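Local atomic coordinates of fumarate reductase iron-sulfur subunit (Mycolicibacterium smegmatis, PDB entry 7D6V), a protein that probably relays electrons through three iron-sulfur clusters, from succinate oxidation in subunit A to ubiquinone at the membrane anchor of succinate dehydrogenase. Residues 23-28 / 34-39; 39-44 / 48-53; 76-81 / 85-90. All blocks are in the same frame, centred on the assembly; numbering follows the deposited sequence.

In the fold
The three contacts follow one another along the chain, all within the 2Fe-2S cluster binding domain. Contact 1 lays helix 33-43 against strand 17-27, and contact 2 continues from the same helix, sharing Arg39, to the loop running to Asn53 at the Fe2/S2 cluster; their centres are about 9 Å apart. Contact 3 ties loop 76-81 to the strand 86-87 region, its centre about 10 Å from that of contact 1, and Met78 touches both Ile36 and Val27. Contacts 2 and 3 do not touch, their centres being about 16 Å apart. Strands 17-27 and 86-87 flank strand 4-14 in one mixed sheet, so the contacts together connect sheet, helix and cluster-bearing loop.

Contact 1. Residues 23-28 / 34-39; sequences YTVEVN and LDIIHR
Ile36 turns its two methyls to different valines of strand 23-27, and this is where helix 34-39 sits down on the sheet. Its CG2 packs on Val25 CG1 at 3.7 Å. CD1, at the far end of the side chain, crosses Val27 at about a right angle and meets its CG2, also at 3.7 Å. With Ile36 CG1 beside the backbone N (chi1 -44°) and CG2 anti to it, the branches part so that a single residue spans both valines. All three are buried, and Leu8 of strand 4-14 also touches Ile36. Helix and strand run at 118° to each other, a helix lying across the sheet as in the beta-grasp fold of 2Fe-2S ferredoxin domains.

One turn further along the helix, Arg39 marks the looser, partly exposed side. Its aliphatic part still packs on the valine, CD lying 3.8 Å from Val25 CG1. The chain then bends at chi3 (-38°), and Arg39 NE comes to 3.1 Å from the backbone oxygen Glu26 O. Glu26 OE1 stands over one face of the guanidinium, 4.0 Å from Arg39 NH1, an approach of opposite charges in which no N-H points at the oxygen. The same OE1 accepts a bond from Asn28 ND2 (3.2 Å), met from above the carboxylate plane. Outside the two segments, Arg39 NH2 forms a salt bridge with Glu31, Asn28 bonds to Thr3 and Glu31, and subunit A supplies Leu257 against Arg39 and Trp255 against Asn28.

The chemistry is thus divided: methyl packing joins helix to sheet, whereas the arginine has two glutamates near it, Glu31 in a salt bridge and Glu26 by charge alone. Both carboxylates probably stabilise the guanidinium charge, which in turn probably favours the ionised form of Glu26.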
ATOM      1  N   TYR B  23     -28.861  10.712  -2.086  1.00 16.96           N
ATOM      2  CA  TYR B  23     -28.533  11.016  -3.470  1.00 16.96           C
ATOM      3  C   TYR B  23     -28.829   9.808  -4.350  1.00 16.96           C
ATOM      4  O   TYR B  23     -28.712   8.662  -3.913  1.00 16.96           O
ATOM      5  CB  TYR B  23     -27.061  11.416  -3.623  1.00 16.96           C
ATOM      6  CG  TYR B  23     -26.656  12.614  -2.800  1.00 16.96           C
ATOM      7  CD1 TYR B  23     -25.878  12.467  -1.663  1.00 16.96           C
ATOM      8  CD2 TYR B  23     -27.048  13.891  -3.165  1.00 16.96           C
ATOM      9  CE1 TYR B  23     -25.507  13.559  -0.910  1.00 16.96           C
ATOM     10  CE2 TYR B  23     -26.682  14.984  -2.422  1.00 16.96           C
ATOM     11  CZ  TYR B  23     -25.911  14.815  -1.296  1.00 16.96           C
ATOM     12  OH  TYR B  23     -25.546  15.913  -0.554  1.00 16.96           O
ATOM     13  N   THR B  24     -29.212  10.075  -5.597  1.00 19.94           N
ATOM     14  CA  THR B  24     -29.473   9.035  -6.588  1.00 19.94           C
ATOM     15  C   THR B  24     -28.456   9.162  -7.714  1.00 19.94           C
ATOM     16  O   THR B  24     -28.421  10.184  -8.405  1.00 19.94           O
ATOM     17  CB  THR B  24     -30.895   9.138  -7.143  1.00 19.94           C
ATOM     18  OG1 THR B  24     -31.838   9.027  -6.072  1.00 19.94           O
ATOM     19  CG2 THR B  24     -31.152   8.032  -8.151  1.00 19.94           C
ATOM     20  N   VAL B  25     -27.642   8.125  -7.902  1.00 20.30           N
ATOM     21  CA  VAL B  25     -26.555   8.144  -8.874  1.00 20.30           C
ATOM     22  C   VAL B  25     -26.674   6.929  -9.782  1.00 20.30           C
ATOM     23  O   VAL B  25     -27.149   5.865  -9.376  1.00 20.30           O
ATOM     24  CB  VAL B  25     -25.169   8.171  -8.186  1.00 20.30           C
ATOM     25  CG1 VAL B  25     -24.072   8.484  -9.188  1.00 20.30           C
ATOM     26  CG2 VAL B  25     -25.152   9.176  -7.048  1.00 20.30           C
ATOM     27  N   GLU B  26     -26.232   7.097 -11.026  1.00 23.04           N
ATOM     28  CA  GLU B  26     -26.219   6.016 -12.001  1.00 23.04           C
ATOM     29  C   GLU B  26     -25.004   5.121 -11.790  1.00 23.04           C
ATOM     30  O   GLU B  26     -23.875   5.606 -11.696  1.00 23.04           O
ATOM     31  CB  GLU B  26     -26.212   6.598 -13.412  1.00 23.04           C
ATOM     32  CG  GLU B  26     -26.163   5.574 -14.517  1.00 23.04           C
ATOM     33  CD  GLU B  26     -25.435   6.091 -15.742  1.00 23.04           C
ATOM     34  OE1 GLU B  26     -24.189   6.157 -15.706  1.00 23.04           O
ATOM     35  OE2 GLU B  26     -26.107   6.431 -16.738  1.00 23.04           O
ATOM     36  N   VAL B  27     -25.237   3.812 -11.721  1.00 23.97           N
ATOM     37  CA  VAL B  27     -24.187   2.828 -11.482  1.00 23.97           C
ATOM     38  C   VAL B  27     -24.077   1.926 -12.703  1.00 23.97           C
ATOM     39  O   VAL B  27     -25.090   1.433 -13.207  1.00 23.97           O
ATOM     40  CB  VAL B  27     -24.463   2.000 -10.216  1.00 23.97           C
ATOM     41  CG1 VAL B  27     -23.402   0.929 -10.035  1.00 23.97           C
ATOM     42  CG2 VAL B  27     -24.510   2.899  -9.002  1.00 23.97           C
ATOM     43  N   ASN B  28     -22.854   1.722 -13.176  1.00 26.84           N
ATOM     44  CA  ASN B  28     -22.568   0.789 -14.255  1.00 26.84           C
ATOM     45  C   ASN B  28     -21.900  -0.468 -13.705  1.00 26.84           C
ATOM     46  O   ASN B  28     -21.404  -0.501 -12.579  1.00 26.84           O
ATOM     47  CB  ASN B  28     -21.679   1.438 -15.317  1.00 26.84           C
ATOM     48  CG  ASN B  28     -22.358   2.589 -16.020  1.00 26.84           C
ATOM     49  OD1 ASN B  28     -23.196   2.386 -16.893  1.00 26.84           O
ATOM     50  ND2 ASN B  28     -21.993   3.808 -15.647  1.00 26.84           N
ATOM     51  N   LEU B  34     -15.850   4.477  -5.154  1.00 18.16           N
ATOM     52  CA  LEU B  34     -15.168   5.740  -5.410  1.00 18.16           C
ATOM     53  C   LEU B  34     -15.539   6.324  -6.768  1.00 18.16           C
ATOM     54  O   LEU B  34     -15.606   7.548  -6.915  1.00 18.16           O
ATOM     55  CB  LEU B  34     -13.656   5.551  -5.304  1.00 18.16           C
ATOM     56  CG  LEU B  34     -12.803   6.819  -5.284  1.00 18.16           C
ATOM     57  CD1 LEU B  34     -13.329   7.810  -4.261  1.00 18.16           C
ATOM     58  CD2 LEU B  34     -11.351   6.489  -5.009  1.00 18.16           C
ATOM     59  N   ASP B  35     -15.794   5.475  -7.768  1.00 21.54           N
ATOM     60  CA  ASP B  35     -16.278   5.977  -9.051  1.00 21.54           C
ATOM     61  C   ASP B  35     -17.642   6.640  -8.907  1.00 21.54           C
ATOM     62  O   ASP B  35     -17.908   7.677  -9.526  1.00 21.54           O
ATOM     63  CB  ASP B  35     -16.349   4.847 -10.078  1.00 21.54           C
ATOM     64  CG  ASP B  35     -15.024   4.146 -10.272  1.00 21.54           C
ATOM     65  OD1 ASP B  35     -15.025   2.905 -10.407  1.00 21.54           O
ATOM     66  OD2 ASP B  35     -13.980   4.832 -10.289  1.00 21.54           O
ATOM     67  N   ILE B  36     -18.525   6.047  -8.103  1.00 19.19           N
ATOM     68  CA  ILE B  36     -19.840   6.636  -7.877  1.00 19.19           C
ATOM     69  C   ILE B  36     -19.706   7.969  -7.156  1.00 19.19           C
ATOM     70  O   ILE B  36     -20.431   8.927  -7.448  1.00 19.19           O
ATOM     71  CB  ILE B  36     -20.732   5.651  -7.101  1.00 19.19           C
ATOM     72  CG1 ILE B  36     -20.580   4.241  -7.666  1.00 19.19           C
ATOM     73  CG2 ILE B  36     -22.178   6.083  -7.159  1.00 19.19           C
ATOM     74  CD1 ILE B  36     -21.050   4.097  -9.090  1.00 19.19           C
ATOM     75  N   ILE B  37     -18.771   8.054  -6.210  1.00 17.53           N
ATOM     76  CA  ILE B  37     -18.526   9.312  -5.510  1.00 17.53           C
ATOM     77  C   ILE B  37     -18.005  10.368  -6.476  1.00 17.53           C
ATOM     78  O   ILE B  37     -18.394  11.538  -6.408  1.00 17.53           O
ATOM     79  CB  ILE B  37     -17.560   9.086  -4.332  1.00 17.53           C
ATOM     80  CG1 ILE B  37     -18.151   8.077  -3.350  1.00 17.53           C
ATOM     81  CG2 ILE B  37     -17.261  10.390  -3.625  1.00 17.53           C
ATOM     82  CD1 ILE B  37     -19.367   8.578  -2.611  1.00 17.53           C
ATOM     83  N   HIS B  38     -17.111   9.974  -7.386  1.00 17.25           N
ATOM     84  CA  HIS B  38     -16.595  10.912  -8.380  1.00 17.25           C
ATOM     85  C   HIS B  38     -17.699  11.406  -9.306  1.00 17.25           C
ATOM     86  O   HIS B  38     -17.744  12.593  -9.654  1.00 17.25           O
ATOM     87  CB  HIS B  38     -15.479  10.256  -9.187  1.00 17.25           C
ATOM     88  CG  HIS B  38     -14.194  10.112  -8.435  1.00 17.25           C
ATOM     89  ND1 HIS B  38     -13.154   9.329  -8.884  1.00 17.25           N
ATOM     90  CD2 HIS B  38     -13.783  10.649  -7.263  1.00 17.25           C
ATOM     91  CE1 HIS B  38     -12.156   9.391  -8.021  1.00 17.25           C
ATOM     92  NE2 HIS B  38     -12.513  10.185  -7.028  1.00 17.25           N
ATOM     93  N   ARG B  39     -18.589  10.508  -9.730  1.00 19.49           N
ATOM     94  CA  ARG B  39     -19.713  10.920 -10.565  1.00 19.49           C
ATOM     95  C   ARG B  39     -20.634  11.877  -9.818  1.00 19.49           C
ATOM     96  O   ARG B  39     -21.118  12.862 -10.389  1.00 19.49           O
ATOM     97  CB  ARG B  39     -20.489   9.696 -11.046  1.00 19.49           C
ATOM     98  CG  ARG B  39     -21.415   9.985 -12.209  1.00 19.49           C
ATOM     99  CD  ARG B  39     -22.291   8.797 -12.538  1.00 19.49           C
ATOM    100  NE  ARG B  39     -21.575   7.534 -12.407  1.00 19.49           N
ATOM    101  CZ  ARG B  39     -20.804   7.007 -13.352  1.00 19.49           C
ATOM    102  NH1 ARG B  39     -20.637   7.638 -14.504  1.00 19.49           N
ATOM    103  NH2 ARG B  39     -20.195   5.851 -13.142  1.00 19.49           N
TER

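Contact 2. Residues 39-44 / 48-53; sequences RLQATQ and LAVRWN
Gln41 lays its extended side chain across Leu48 at about a right angle, with CG 4.0 Å from Leu48 CB, and carries its amide on toward Val50. There NE2 donates to the backbone oxygen Leu48 O with an N-H...O angle of 141°; the modelled 2.5 Å between Gln41 NE2 and Leu48 O is very short, so the exact length is doubtful. The amide also rests on Val50 CG2, 3.8 Å from Gln41 CD; this methyl belongs to the second residue after the accepting carbonyl. With Val50 CG1 anti to the backbone N (chi1 -179°), CG2 lies beside that N and is the branch that meets the glutamine. Gln41 is buried, as are Leu40, Leu48 and Val50, so the amide makes its bond among apolar side chains; Pro532 of subunit A packs against Gln41 as well.

The helix comes to an end here: Gln44 N bonds to Leu40 O at 2.8 Å, and Gln44 is the first residue to leave helical angles. The chain then doubles back past the helix and enters the loop of the 2Fe-2S ferredoxin-type domain that leads to the cluster, which Asn53 touches. Val50 has its side chain about 8 Å from the cluster.

At the end of the Leu48 side chain, CD2 meets Leu40 CD2 methyl to methyl at a relaxed 4.4 Å, while Leu40 itself leans on Tyr23 and Val25 of the sheet.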
ATOM      1  N   ARG B  39     -18.589  10.508  -9.730  1.00 19.49           N
ATOM      2  CA  ARG B  39     -19.713  10.920 -10.565  1.00 19.49           C
ATOM      3  C   ARG B  39     -20.634  11.877  -9.818  1.00 19.49           C
ATOM      4  O   ARG B  39     -21.118  12.862 -10.389  1.00 19.49           O
ATOM      5  CB  ARG B  39     -20.489   9.696 -11.046  1.00 19.49           C
ATOM      6  CG  ARG B  39     -21.415   9.985 -12.209  1.00 19.49           C
ATOM      7  CD  ARG B  39     -22.291   8.797 -12.538  1.00 19.49           C
ATOM      8  NE  ARG B  39     -21.575   7.534 -12.407  1.00 19.49           N
ATOM      9  CZ  ARG B  39     -20.804   7.007 -13.352  1.00 19.49           C
ATOM     10  NH1 ARG B  39     -20.637   7.638 -14.504  1.00 19.49           N
ATOM     11  NH2 ARG B  39     -20.195   5.851 -13.142  1.00 19.49           N
ATOM     12  N   LEU B  40     -20.885  11.603  -8.537  1.00 17.79           N
ATOM     13  CA  LEU B  40     -21.700  12.506  -7.732  1.00 17.79           C
ATOM     14  C   LEU B  40     -21.035  13.870  -7.589  1.00 17.79           C
ATOM     15  O   LEU B  40     -21.711  14.904  -7.611  1.00 17.79           O
ATOM     16  CB  LEU B  40     -21.959  11.879  -6.363  1.00 17.79           C
ATOM     17  CG  LEU B  40     -22.924  12.605  -5.432  1.00 17.79           C
ATOM     18  CD1 LEU B  40     -24.327  12.580  -5.994  1.00 17.79           C
ATOM     19  CD2 LEU B  40     -22.883  11.980  -4.051  1.00 17.79           C
ATOM     20  N   GLN B  41     -19.712  13.889  -7.429  1.00 17.52           N
ATOM     21  CA  GLN B  41     -18.983  15.152  -7.368  1.00 17.52           C
ATOM     22  C   GLN B  41     -19.103  15.929  -8.669  1.00 17.52           C
ATOM     23  O   GLN B  41     -19.326  17.144  -8.658  1.00 17.52           O
ATOM     24  CB  GLN B  41     -17.513  14.890  -7.055  1.00 17.52           C
ATOM     25  CG  GLN B  41     -17.119  15.156  -5.628  1.00 17.52           C
ATOM     26  CD  GLN B  41     -15.636  14.994  -5.413  1.00 17.52           C
ATOM     27  OE1 GLN B  41     -14.939  14.423  -6.248  1.00 17.52           O
ATOM     28  NE2 GLN B  41     -15.141  15.500  -4.294  1.00 17.52           N
ATOM     29  N   ALA B  42     -18.949  15.248  -9.800  1.00 17.86           N
ATOM     30  CA  ALA B  42     -18.961  15.925 -11.088  1.00 17.86           C
ATOM     31  C   ALA B  42     -20.360  16.276 -11.569  1.00 17.86           C
ATOM     32  O   ALA B  42     -20.489  17.056 -12.517  1.00 17.86           O
ATOM     33  CB  ALA B  42     -18.258  15.064 -12.138  1.00 17.86           C
ATOM     34  N   THR B  43     -21.405  15.732 -10.949  1.00 18.59           N
ATOM     35  CA  THR B  43     -22.773  15.997 -11.381  1.00 18.59           C
ATOM     36  C   THR B  43     -23.613  16.758 -10.367  1.00 18.59           C
ATOM     37  O   THR B  43     -24.387  17.630 -10.760  1.00 18.59           O
ATOM     38  CB  THR B  43     -23.482  14.682 -11.723  1.00 18.59           C
ATOM     39  OG1 THR B  43     -23.424  13.797 -10.598  1.00 18.59           O
ATOM     40  CG2 THR B  43     -22.824  14.018 -12.920  1.00 18.59           C
ATOM     41  N   GLN B  44     -23.497  16.460  -9.077  1.00 17.66           N
ATOM     42  CA  GLN B  44     -24.419  17.017  -8.094  1.00 17.66           C
ATOM     43  C   GLN B  44     -23.745  17.793  -6.974  1.00 17.66           C
ATOM     44  O   GLN B  44     -24.248  18.847  -6.579  1.00 17.66           O
ATOM     45  CB  GLN B  44     -25.272  15.897  -7.484  1.00 17.66           C
ATOM     46  CG  GLN B  44     -26.271  15.284  -8.448  1.00 17.66           C
ATOM     47  CD  GLN B  44     -26.979  14.078  -7.869  1.00 17.66           C
ATOM     48  OE1 GLN B  44     -26.772  12.951  -8.313  1.00 17.66           O
ATOM     49  NE2 GLN B  44     -27.826  14.310  -6.877  1.00 17.66           N
ATOM     50  N   LEU B  48     -18.016  18.220  -2.402  1.00 15.82           N
ATOM     51  CA  LEU B  48     -18.036  17.086  -1.487  1.00 15.82           C
ATOM     52  C   LEU B  48     -16.617  16.627  -1.169  1.00 15.82           C
ATOM     53  O   LEU B  48     -15.808  16.411  -2.074  1.00 15.82           O
ATOM     54  CB  LEU B  48     -18.841  15.936  -2.088  1.00 15.82           C
ATOM     55  CG  LEU B  48     -18.733  14.577  -1.403  1.00 15.82           C
ATOM     56  CD1 LEU B  48     -19.582  14.558  -0.158  1.00 15.82           C
ATOM     57  CD2 LEU B  48     -19.162  13.484  -2.357  1.00 15.82           C
ATOM     58  N   ALA B  49     -16.331  16.449   0.119  1.00 15.48           N
ATOM     59  CA  ALA B  49     -14.986  16.146   0.594  1.00 15.48           C
ATOM     60  C   ALA B  49     -14.705  14.646   0.528  1.00 15.48           C
ATOM     61  O   ALA B  49     -15.468  13.848   1.076  1.00 15.48           O
ATOM     62  CB  ALA B  49     -14.838  16.651   2.028  1.00 15.48           C
ATOM     63  N   VAL B  50     -13.610  14.256  -0.138  1.00 15.76           N
ATOM     64  CA  VAL B  50     -13.363  12.837  -0.406  1.00 15.76           C
ATOM     65  C   VAL B  50     -11.979  12.365   0.036  1.00 15.76           C
ATOM     66  O   VAL B  50     -11.870  11.417   0.821  1.00 15.76           O
ATOM     67  CB  VAL B  50     -13.577  12.516  -1.896  1.00 15.76           C
ATOM     68  CG1 VAL B  50     -13.343  11.042  -2.155  1.00 15.76           C
ATOM     69  CG2 VAL B  50     -14.973  12.894  -2.313  1.00 15.76           C
ATOM     70  N   ARG B  51     -10.919  13.010  -0.459  1.00 14.63           N
ATOM     71  CA  ARG B  51      -9.527  12.620  -0.188  1.00 14.63           C
ATOM     72  C   ARG B  51      -9.196  11.225  -0.733  1.00 14.63           C
ATOM     73  O   ARG B  51      -9.077  10.244  -0.003  1.00 14.63           O
ATOM     74  CB  ARG B  51      -9.186  12.691   1.305  1.00 14.63           C
ATOM     75  CG  ARG B  51      -7.702  12.484   1.557  1.00 14.63           C
ATOM     76  CD  ARG B  51      -7.404  11.949   2.938  1.00 14.63           C
ATOM     77  NE  ARG B  51      -7.150  13.024   3.889  1.00 14.63           N
ATOM     78  CZ  ARG B  51      -7.428  12.955   5.185  1.00 14.63           C
ATOM     79  NH1 ARG B  51      -7.961  11.854   5.693  1.00 14.63           N
ATOM     80  NH2 ARG B  51      -7.166  13.984   5.972  1.00 14.63           N
ATOM     81  N   TRP B  52      -9.090  11.157  -2.055  1.00 15.58           N
ATOM     82  CA  TRP B  52      -8.491  10.021  -2.742  1.00 15.58           C
ATOM     83  C   TRP B  52      -7.179  10.458  -3.386  1.00 15.58           C
ATOM     84  O   TRP B  52      -6.961  11.645  -3.641  1.00 15.58           O
ATOM     85  CB  TRP B  52      -9.424   9.478  -3.825  1.00 15.58           C
ATOM     86  CG  TRP B  52      -9.649  10.467  -4.920  1.00 15.58           C
ATOM     87  CD1 TRP B  52     -10.325  11.644  -4.834  1.00 15.58           C
ATOM     88  CD2 TRP B  52      -9.172  10.375  -6.265  1.00 15.58           C
ATOM     89  NE1 TRP B  52     -10.307  12.289  -6.043  1.00 15.58           N
ATOM     90  CE2 TRP B  52      -9.605  11.528  -6.940  1.00 15.58           C
ATOM     91  CE3 TRP B  52      -8.426   9.425  -6.964  1.00 15.58           C
ATOM     92  CZ2 TRP B  52      -9.320  11.757  -8.281  1.00 15.58           C
ATOM     93  CZ3 TRP B  52      -8.142   9.655  -8.292  1.00 15.58           C
ATOM     94  CH2 TRP B  52      -8.588  10.810  -8.937  1.00 15.58           C
ATOM     95  N   ASN B  53      -6.290   9.502  -3.633  1.00 16.52           N
ATOM     96  CA  ASN B  53      -5.106   9.898  -4.394  1.00 16.52           C
ATOM     97  C   ASN B  53      -4.797   9.008  -5.590  1.00 16.52           C
ATOM     98  O   ASN B  53      -4.453   9.523  -6.653  1.00 16.52           O
ATOM     99  CB  ASN B  53      -3.873   9.940  -3.483  1.00 16.52           C
ATOM    100  CG  ASN B  53      -2.681  10.593  -4.152  1.00 16.52           C
ATOM    101  OD1 ASN B  53      -2.832  11.354  -5.102  1.00 16.52           O
ATOM    102  ND2 ASN B  53      -1.488  10.286  -3.664  1.00 16.52           N
TER

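Contact 3. Residues 76-81 / 85-90; sequences TRMSTF and EVVTVT
Phe81 crosses Val87 at about a right angle, and its atoms meet the valine in turn. CB stands 4.1 Å from Val87 CG2. CG, placed beside the backbone N (chi1 -43°) with the ring turned to Val87, is 3.9 Å from the same methyl. On one flank of the ring CD2 comes to 3.7 Å of CG2, and CE2 passes to the other branch, 3.9 Å from Val87 CG1. On the other flank CD1 lies 4.1 Å from Glu85 OE2, whose carboxylate plane is turned 71° from the ring. Val87 CG1 sits over one ring face in a CH-pi contact, 4.3 Å from the centroid and 24° off the normal; Thr80 CB covers the opposite face. Met78, bent at chi2 and chi3, brings CE to 3.9 Å from Val87 CG2.

Val87 bonds through its backbone to Lys7 and Arg9 of strand 4-14, so the contact clips loop 76-81 onto the sheet of the 2Fe-2S domain. Glu85 OE1 receives a weak bond from Gly82 N, and Thr28 of the membrane anchor subunit packs on Glu85. With no hydrogen bond between the two segments, the contact rests on apolar packing and the CH-pi contact, the carboxylate of partly exposed Glu85 lying beside CD1.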
ATOM      1  N   THR B  76     -14.104  -1.206  -3.164  1.00 19.82           N
ATOM      2  CA  THR B  76     -15.408  -1.768  -2.837  1.00 19.82           C
ATOM      3  C   THR B  76     -16.215  -1.929  -4.119  1.00 19.82           C
ATOM      4  O   THR B  76     -16.511  -0.945  -4.799  1.00 19.82           O
ATOM      5  CB  THR B  76     -16.142  -0.884  -1.833  1.00 19.82           C
ATOM      6  OG1 THR B  76     -15.262  -0.574  -0.747  1.00 19.82           O
ATOM      7  CG2 THR B  76     -17.363  -1.597  -1.288  1.00 19.82           C
ATOM      8  N   ARG B  77     -16.595  -3.171  -4.425  1.00 27.54           N
ATOM      9  CA  ARG B  77     -16.985  -3.538  -5.783  1.00 27.54           C
ATOM     10  C   ARG B  77     -18.318  -2.947  -6.217  1.00 27.54           C
ATOM     11  O   ARG B  77     -18.585  -2.904  -7.422  1.00 27.54           O
ATOM     12  CB  ARG B  77     -17.033  -5.060  -5.908  1.00 27.54           C
ATOM     13  CG  ARG B  77     -16.525  -5.589  -7.230  1.00 27.54           C
ATOM     14  CD  ARG B  77     -16.476  -7.103  -7.215  1.00 27.54           C
ATOM     15  NE  ARG B  77     -15.520  -7.601  -6.233  1.00 27.54           N
ATOM     16  CZ  ARG B  77     -15.825  -8.452  -5.260  1.00 27.54           C
ATOM     17  NH1 ARG B  77     -17.066  -8.901  -5.138  1.00 27.54           N
ATOM     18  NH2 ARG B  77     -14.892  -8.853  -4.410  1.00 27.54           N
ATOM     19  N   MET B  78     -19.182  -2.564  -5.278  1.00 23.55           N
ATOM     20  CA  MET B  78     -20.419  -1.838  -5.561  1.00 23.55           C
ATOM     21  C   MET B  78     -21.439  -2.755  -6.232  1.00 23.55           C
ATOM     22  O   MET B  78     -22.615  -2.405  -6.366  1.00 23.55           O
ATOM     23  CB  MET B  78     -20.121  -0.599  -6.415  1.00 23.55           C
ATOM     24  CG  MET B  78     -21.303   0.262  -6.804  1.00 23.55           C
ATOM     25  SD  MET B  78     -21.729   1.447  -5.518  1.00 23.55           S
ATOM     26  CE  MET B  78     -23.463   1.087  -5.288  1.00 23.55           C
ATOM     27  N   SER B  79     -21.005  -3.951  -6.616  1.00 24.12           N
ATOM     28  CA  SER B  79     -21.897  -5.053  -6.935  1.00 24.12           C
ATOM     29  C   SER B  79     -22.089  -5.967  -5.738  1.00 24.12           C
ATOM     30  O   SER B  79     -22.845  -6.939  -5.820  1.00 24.12           O
ATOM     31  CB  SER B  79     -21.359  -5.850  -8.125  1.00 24.12           C
ATOM     32  OG  SER B  79     -20.174  -6.541  -7.778  1.00 24.12           O
ATOM     33  N   THR B  80     -21.398  -5.668  -4.637  1.00 24.04           N
ATOM     34  CA  THR B  80     -21.672  -6.302  -3.357  1.00 24.04           C
ATOM     35  C   THR B  80     -23.103  -6.035  -2.911  1.00 24.04           C
ATOM     36  O   THR B  80     -23.685  -6.831  -2.166  1.00 24.04           O
ATOM     37  CB  THR B  80     -20.672  -5.781  -2.321  1.00 24.04           C
ATOM     38  OG1 THR B  80     -19.350  -6.187  -2.691  1.00 24.04           O
ATOM     39  CG2 THR B  80     -20.982  -6.305  -0.929  1.00 24.04           C
ATOM     40  N   PHE B  81     -23.695  -4.950  -3.392  1.00 23.10           N
ATOM     41  CA  PHE B  81     -24.978  -4.459  -2.924  1.00 23.10           C
ATOM     42  C   PHE B  81     -26.038  -4.663  -3.998  1.00 23.10           C
ATOM     43  O   PHE B  81     -25.750  -4.609  -5.195  1.00 23.10           O
ATOM     44  CB  PHE B  81     -24.884  -2.976  -2.574  1.00 23.10           C
ATOM     45  CG  PHE B  81     -23.650  -2.617  -1.808  1.00 23.10           C
ATOM     46  CD1 PHE B  81     -23.430  -3.120  -0.542  1.00 23.10           C
ATOM     47  CD2 PHE B  81     -22.692  -1.796  -2.373  1.00 23.10           C
ATOM     48  CE1 PHE B  81     -22.290  -2.794   0.156  1.00 23.10           C
ATOM     49  CE2 PHE B  81     -21.550  -1.469  -1.682  1.00 23.10           C
ATOM     50  CZ  PHE B  81     -21.348  -1.968  -0.415  1.00 23.10           C
ATOM     51  N   GLU B  85     -30.855  -1.834  -2.764  1.00 23.89           N
ATOM     52  CA  GLU B  85     -30.239  -1.658  -1.458  1.00 23.89           C
ATOM     53  C   GLU B  85     -29.634  -0.265  -1.352  1.00 23.89           C
ATOM     54  O   GLU B  85     -29.062   0.251  -2.315  1.00 23.89           O
ATOM     55  CB  GLU B  85     -29.163  -2.722  -1.235  1.00 23.89           C
ATOM     56  CG  GLU B  85     -28.443  -2.632   0.094  1.00 23.89           C
ATOM     57  CD  GLU B  85     -27.682  -3.899   0.426  1.00 23.89           C
ATOM     58  OE1 GLU B  85     -27.837  -4.895  -0.308  1.00 23.89           O
ATOM     59  OE2 GLU B  85     -26.931  -3.901   1.423  1.00 23.89           O
ATOM     60  N   VAL B  86     -29.768   0.344  -0.180  1.00 19.78           N
ATOM     61  CA  VAL B  86     -29.230   1.675   0.072  1.00 19.78           C
ATOM     62  C   VAL B  86     -27.812   1.541   0.604  1.00 19.78           C
ATOM     63  O   VAL B  86     -27.561   0.781   1.545  1.00 19.78           O
ATOM     64  CB  VAL B  86     -30.116   2.452   1.058  1.00 19.78           C
ATOM     65  CG1 VAL B  86     -29.482   3.789   1.402  1.00 19.78           C
ATOM     66  CG2 VAL B  86     -31.499   2.657   0.475  1.00 19.78           C
ATOM     67  N   VAL B  87     -26.881   2.278   0.004  1.00 17.69           N
ATOM     68  CA  VAL B  87     -25.483   2.269   0.421  1.00 17.69           C
ATOM     69  C   VAL B  87     -25.201   3.553   1.188  1.00 17.69           C
ATOM     70  O   VAL B  87     -25.449   4.651   0.682  1.00 17.69           O
ATOM     71  CB  VAL B  87     -24.542   2.123  -0.786  1.00 17.69           C
ATOM     72  CG1 VAL B  87     -23.130   1.845  -0.322  1.00 17.69           C
ATOM     73  CG2 VAL B  87     -25.027   1.013  -1.697  1.00 17.69           C
ATOM     74  N   THR B  88     -24.676   3.420   2.402  1.00 15.69           N
ATOM     75  CA  THR B  88     -24.516   4.541   3.324  1.00 15.69           C
ATOM     76  C   THR B  88     -23.034   4.789   3.568  1.00 15.69           C
ATOM     77  O   THR B  88     -22.394   4.046   4.315  1.00 15.69           O
ATOM     78  CB  THR B  88     -25.237   4.254   4.637  1.00 15.69           C
ATOM     79  OG1 THR B  88     -26.641   4.142   4.391  1.00 15.69           O
ATOM     80  CG2 THR B  88     -24.993   5.368   5.636  1.00 15.69           C
ATOM     81  N   VAL B  89     -22.505   5.864   2.993  1.00 14.20           N
ATOM     82  CA  VAL B  89     -21.080   6.170   3.062  1.00 14.20           C
ATOM     83  C   VAL B  89     -20.870   7.277   4.087  1.00 14.20           C
ATOM     84  O   VAL B  89     -21.429   8.372   3.956  1.00 14.20           O
ATOM     85  CB  VAL B  89     -20.531   6.577   1.686  1.00 14.20           C
ATOM     86  CG1 VAL B  89     -19.012   6.589   1.703  1.00 14.20           C
ATOM     87  CG2 VAL B  89     -21.053   5.644   0.613  1.00 14.20           C
ATOM     88  N   THR B  90     -20.050   6.997   5.090  1.00 13.21           N
ATOM     89  CA  THR B  90     -19.723   7.908   6.174  1.00 13.21           C
ATOM     90  C   THR B  90     -18.216   7.936   6.363  1.00 13.21           C
ATOM     91  O   THR B  90     -17.513   7.014   5.940  1.00 13.21           O
ATOM     92  CB  THR B  90     -20.397   7.492   7.492  1.00 13.21           C
ATOM     93  OG1 THR B  90     -19.745   6.335   8.024  1.00 13.21           O
ATOM     94  CG2 THR B  90     -21.868   7.196   7.284  1.00 13.21           C
TER